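PDB 6NVM: rRNA adenine N-6-methyltransferase, which dimethylates N6 of a single adenosine in 23S rRNA with S-adenosyl-L-methionine as methyl donor, lowering ribosomal affinity for macrolide, lincosamide and streptogramin B antibiotics. Local coordinates for residues A[241-253]-A[266-280]. Residues are numbered along the deposited sequence; the frame is centred on the assembly and turned at random.
Sequences CFTGVGGNIQASL and LDHAGVGGGAVVAYV
Gln250 N, in the first turn of the helix that starts at Ile249, donates to Gly273 O at 3.2 Å. This bond ties the start of helix 249-254 to the loop that follows helix 259-269 in the small C-terminal helical domain of the Erm methyltransferase, away from the predicted S-adenosyl-L-methionine site. Ile249 packs beside the bond. Its CG2 methyl lies 3.3 Å from Gly273 O and also touches Gly272 O, while CD1 reaches Val271 and Val280; CG1 anti to the backbone N (chi1 -176°) sends that longer branch toward the two valines. The extended Gln250 side chain crosses Leu266 at about a right angle, and Leu266 CD1 meets its amide. Leu266 CD2 packs against Leu253 CD1 at 4.2 Å.

Ile249 continues the packing to Val277, its CB lying 4.3 Å from Val277 CG2. Val277 CG1 stands over the centre of the Phe242 ring, a CH-pi contact 3.7 Å from the centroid and 4° off the normal, and its CG2 touches Cys241 O. Trp285 of helix 282-292 touches Cys241, Ile249 and Val277. Further out, a type I turn from Gly272 to Ala275 presents Gly273 O. The donor helix is N-capped by Asn248, whose OD1 accepts from Ala251 N at 2.7 Å, with the donor lying 40° out of the carbonyl plane.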
loop_
_atom_site.group_PDB
_atom_site.type_symbol
_atom_site.label_atom_id
_atom_site.label_comp_id
_atom_site.label_asym_id
_atom_site.label_seq_id
_atom_site.Cartn_x
_atom_site.Cartn_y
_atom_site.Cartn_z
ATOM N N CYS A 241 17.228 -9.463 -10.102
ATOM C CA CYS A 241 16.510 -9.630 -11.360
ATOM C C CYS A 241 15.967 -8.314 -11.899
ATOM O O CYS A 241 15.860 -8.153 -13.119
ATOM C CB CYS A 241 15.364 -10.628 -11.181
ATOM S SG CYS A 241 15.908 -12.322 -10.876
ATOM N N PHE A 242 15.619 -7.369 -11.025
ATOM C CA PHE A 242 15.068 -6.103 -11.483
ATOM C C PHE A 242 16.128 -5.165 -12.055
ATOM O O PHE A 242 15.764 -4.171 -12.692
ATOM C CB PHE A 242 14.308 -5.414 -10.344
ATOM C CG PHE A 242 12.840 -5.753 -10.309
ATOM C CD1 PHE A 242 12.385 -6.873 -9.626
ATOM C CD2 PHE A 242 11.918 -4.963 -10.983
ATOM C CE1 PHE A 242 11.037 -7.194 -9.601
ATOM C CE2 PHE A 242 10.563 -5.273 -10.961
ATOM C CZ PHE A 242 10.122 -6.391 -10.273
ATOM N N THR A 243 17.418 -5.454 -11.858
ATOM C CA THR A 243 18.455 -4.658 -12.513
ATOM C C THR A 243 18.553 -4.990 -13.996
ATOM O O THR A 243 18.909 -4.121 -14.801
ATOM C CB THR A 243 19.820 -4.877 -11.855
ATOM O OG1 THR A 243 20.261 -6.221 -12.096
ATOM C CG2 THR A 243 19.757 -4.606 -10.356
ATOM N N GLY A 244 18.246 -6.227 -14.372
ATOM C CA GLY A 244 18.279 -6.639 -15.759
ATOM C C GLY A 244 19.629 -7.093 -16.263
ATOM O O GLY A 244 19.782 -7.284 -17.476
ATOM N N VAL A 245 20.609 -7.285 -15.375
ATOM C CA VAL A 245 21.958 -7.632 -15.812
ATOM C C VAL A 245 21.916 -8.916 -16.625
ATOM O O VAL A 245 21.294 -9.908 -16.226
ATOM C CB VAL A 245 22.897 -7.763 -14.601
ATOM C CG1 VAL A 245 22.516 -8.968 -13.734
ATOM C CG2 VAL A 245 24.351 -7.855 -15.056
ATOM N N GLY A 246 22.580 -8.903 -17.780
ATOM C CA GLY A 246 22.641 -10.048 -18.656
ATOM C C GLY A 246 21.630 -10.034 -19.786
ATOM O O GLY A 246 21.802 -10.779 -20.759
ATOM N N GLY A 247 20.584 -9.215 -19.683
ATOM C CA GLY A 247 19.603 -9.100 -20.743
ATOM C C GLY A 247 18.247 -9.674 -20.387
ATOM O O GLY A 247 17.213 -9.065 -20.680
ATOM N N ASN A 248 18.233 -10.847 -19.756
ATOM C CA ASN A 248 16.998 -11.540 -19.421
ATOM C C ASN A 248 17.058 -12.028 -17.978
ATOM O O ASN A 248 18.119 -12.049 -17.344
ATOM C CB ASN A 248 16.750 -12.716 -20.376
ATOM C CG ASN A 248 17.987 -13.560 -20.591
ATOM O OD1 ASN A 248 18.290 -14.449 -19.800
ATOM N ND2 ASN A 248 18.716 -13.282 -21.669
ATOM N N ILE A 249 15.897 -12.426 -17.459
ATOM C CA ILE A 249 15.835 -12.890 -16.077
ATOM C C ILE A 249 16.748 -14.094 -15.879
ATOM O O ILE A 249 17.417 -14.218 -14.848
ATOM C CB ILE A 249 14.382 -13.203 -15.672
ATOM C CG1 ILE A 249 14.328 -13.581 -14.191
ATOM C CG2 ILE A 249 13.797 -14.329 -16.528
ATOM C CD1 ILE A 249 12.934 -13.688 -13.635
ATOM N N GLN A 250 16.810 -14.990 -16.864
ATOM C CA GLN A 250 17.694 -16.142 -16.736
ATOM C C GLN A 250 19.147 -15.702 -16.610
ATOM O O GLN A 250 19.890 -16.219 -15.766
ATOM C CB GLN A 250 17.521 -17.080 -17.928
ATOM C CG GLN A 250 18.388 -18.329 -17.850
ATOM C CD GLN A 250 17.862 -19.461 -18.712
ATOM O OE1 GLN A 250 17.323 -19.230 -19.794
ATOM N NE2 GLN A 250 18.004 -20.692 -18.229
ATOM N N ALA A 251 19.569 -14.741 -17.435
ATOM C CA ALA A 251 20.952 -14.278 -17.391
ATOM C C ALA A 251 21.268 -13.627 -16.051
ATOM O O ALA A 251 22.355 -13.827 -15.496
ATOM C CB ALA A 251 21.212 -13.303 -18.537
ATOM N N SER A 252 20.327 -12.848 -15.513
ATOM C CA SER A 252 20.527 -12.236 -14.205
ATOM C C SER A 252 20.714 -13.300 -13.130
ATOM O O SER A 252 21.649 -13.231 -12.324
ATOM C CB SER A 252 19.343 -11.333 -13.868
ATOM O OG SER A 252 19.097 -10.416 -14.916
ATOM N N LEU A 253 19.832 -14.305 -13.109
ATOM C CA LEU A 253 19.933 -15.352 -12.095
ATOM C C LEU A 253 21.240 -16.124 -12.206
ATOM O O LEU A 253 21.773 -16.587 -11.192
ATOM C CB LEU A 253 18.749 -16.309 -12.212
ATOM C CG LEU A 253 17.401 -15.689 -11.850
ATOM C CD1 LEU A 253 16.267 -16.631 -12.249
ATOM C CD2 LEU A 253 17.352 -15.369 -10.364
ATOM N N LEU A 266 13.041 -21.703 -12.793
ATOM C CA LEU A 266 12.155 -21.087 -13.776
ATOM C C LEU A 266 10.991 -22.010 -14.111
ATOM O O LEU A 266 9.826 -21.594 -14.093
ATOM C CB LEU A 266 12.946 -20.728 -15.035
ATOM C CG LEU A 266 13.952 -19.591 -14.868
ATOM C CD1 LEU A 266 14.881 -19.523 -16.076
ATOM C CD2 LEU A 266 13.244 -18.258 -14.670
ATOM N N ASP A 267 11.287 -23.280 -14.399
ATOM C CA ASP A 267 10.228 -24.221 -14.742
ATOM C C ASP A 267 9.265 -24.415 -13.570
ATOM O O ASP A 267 8.047 -24.467 -13.760
ATOM C CB ASP A 267 10.830 -25.559 -15.173
ATOM C CG ASP A 267 11.423 -25.521 -16.584
ATOM O OD1 ASP A 267 11.335 -24.470 -17.261
ATOM O OD2 ASP A 267 11.975 -26.555 -17.021
ATOM N N HIS A 268 9.798 -24.530 -12.351
ATOM C CA HIS A 268 8.947 -24.672 -11.172
ATOM C C HIS A 268 8.000 -23.486 -11.032
ATOM O O HIS A 268 6.818 -23.655 -10.698
ATOM C CB HIS A 268 9.823 -24.827 -9.923
ATOM C CG HIS A 268 9.048 -24.952 -8.649
ATOM N ND1 HIS A 268 8.134 -25.961 -8.433
ATOM C CD2 HIS A 268 9.049 -24.195 -7.525
ATOM C CE1 HIS A 268 7.602 -25.818 -7.229
ATOM N NE2 HIS A 268 8.141 -24.755 -6.659
ATOM N N ALA A 269 8.499 -22.277 -11.287
ATOM C CA ALA A 269 7.691 -21.073 -11.176
ATOM C C ALA A 269 6.785 -20.852 -12.377
ATOM O O ALA A 269 5.898 -19.994 -12.310
ATOM C CB ALA A 269 8.596 -19.854 -10.995
ATOM N N GLY A 270 6.969 -21.601 -13.460
ATOM C CA GLY A 270 6.208 -21.343 -14.665
ATOM C C GLY A 270 6.616 -20.070 -15.370
ATOM O O GLY A 270 5.772 -19.417 -15.994
ATOM N N VAL A 271 7.894 -19.704 -15.292
ATOM C CA VAL A 271 8.417 -18.459 -15.844
ATOM C C VAL A 271 9.384 -18.790 -16.970
ATOM O O VAL A 271 10.208 -19.702 -16.845
ATOM C CB VAL A 271 9.112 -17.629 -14.745
ATOM C CG1 VAL A 271 9.802 -16.412 -15.323
ATOM C CG2 VAL A 271 8.086 -17.217 -13.673
ATOM N N GLY A 272 9.273 -18.059 -18.075
ATOM C CA GLY A 272 10.215 -18.222 -19.166
ATOM C C GLY A 272 11.538 -17.531 -18.887
ATOM O O GLY A 272 11.605 -16.502 -18.218
ATOM N N GLY A 273 12.611 -18.107 -19.433
ATOM C CA GLY A 273 13.935 -17.538 -19.260
ATOM C C GLY A 273 14.078 -16.139 -19.822
ATOM O O GLY A 273 14.965 -15.395 -19.390
ATOM N N GLY A 274 13.223 -15.758 -20.767
ATOM C CA GLY A 274 13.281 -14.430 -21.347
ATOM C C GLY A 274 12.155 -13.530 -20.885
ATOM O O GLY A 274 11.886 -12.499 -21.507
ATOM N N ALA A 275 11.506 -13.898 -19.782
ATOM C CA ALA A 275 10.329 -13.174 -19.322
ATOM C C ALA A 275 10.655 -11.716 -19.019
ATOM O O ALA A 275 11.746 -11.378 -18.551
ATOM C CB ALA A 275 9.754 -13.840 -18.075
ATOM N N VAL A 276 9.680 -10.849 -19.286
ATOM C CA VAL A 276 9.767 -9.455 -18.862
ATOM C C VAL A 276 9.596 -9.413 -17.349
ATOM O O VAL A 276 8.563 -9.835 -16.818
ATOM C CB VAL A 276 8.709 -8.594 -19.565
ATOM C CG1 VAL A 276 8.920 -7.124 -19.234
ATOM C CG2 VAL A 276 8.739 -8.817 -21.076
ATOM N N VAL A 277 10.615 -8.907 -16.654
ATOM C CA VAL A 277 10.665 -9.003 -15.198
ATOM C C VAL A 277 9.412 -8.404 -14.573
ATOM O O VAL A 277 8.834 -8.975 -13.641
ATOM C CB VAL A 277 11.946 -8.328 -14.675
ATOM C CG1 VAL A 277 11.981 -8.306 -13.154
ATOM C CG2 VAL A 277 13.166 -9.055 -15.214
ATOM N N ALA A 278 8.961 -7.258 -15.086
ATOM C CA ALA A 278 7.826 -6.558 -14.499
ATOM C C ALA A 278 6.509 -7.311 -14.645
ATOM O O ALA A 278 5.534 -6.936 -13.985
ATOM C CB ALA A 278 7.693 -5.169 -15.128
ATOM N N TYR A 279 6.445 -8.351 -15.476
ATOM C CA TYR A 279 5.211 -9.108 -15.657
ATOM C C TYR A 279 5.227 -10.459 -14.950
ATOM O O TYR A 279 4.236 -11.191 -15.022
ATOM C CB TYR A 279 4.918 -9.296 -17.150
ATOM C CG TYR A 279 4.296 -8.069 -17.776
ATOM C CD1 TYR A 279 5.085 -7.022 -18.234
ATOM C CD2 TYR A 279 2.916 -7.946 -17.887
ATOM C CE1 TYR A 279 4.521 -5.891 -18.794
ATOM C CE2 TYR A 279 2.339 -6.818 -18.446
ATOM C CZ TYR A 279 3.146 -5.793 -18.897
ATOM O OH TYR A 279 2.574 -4.669 -19.453
ATOM N N VAL A 280 6.310 -10.794 -14.250
ATOM C CA VAL A 280 6.301 -11.956 -13.368
ATOM C C VAL A 280 5.418 -11.655 -12.163
ATOM O O VAL A 280 5.522 -10.586 -11.551
ATOM C CB VAL A 280 7.731 -12.310 -12.934
ATOM C CG1 VAL A 280 7.737 -13.554 -12.044
ATOM C CG2 VAL A 280 8.624 -12.504 -14.151
#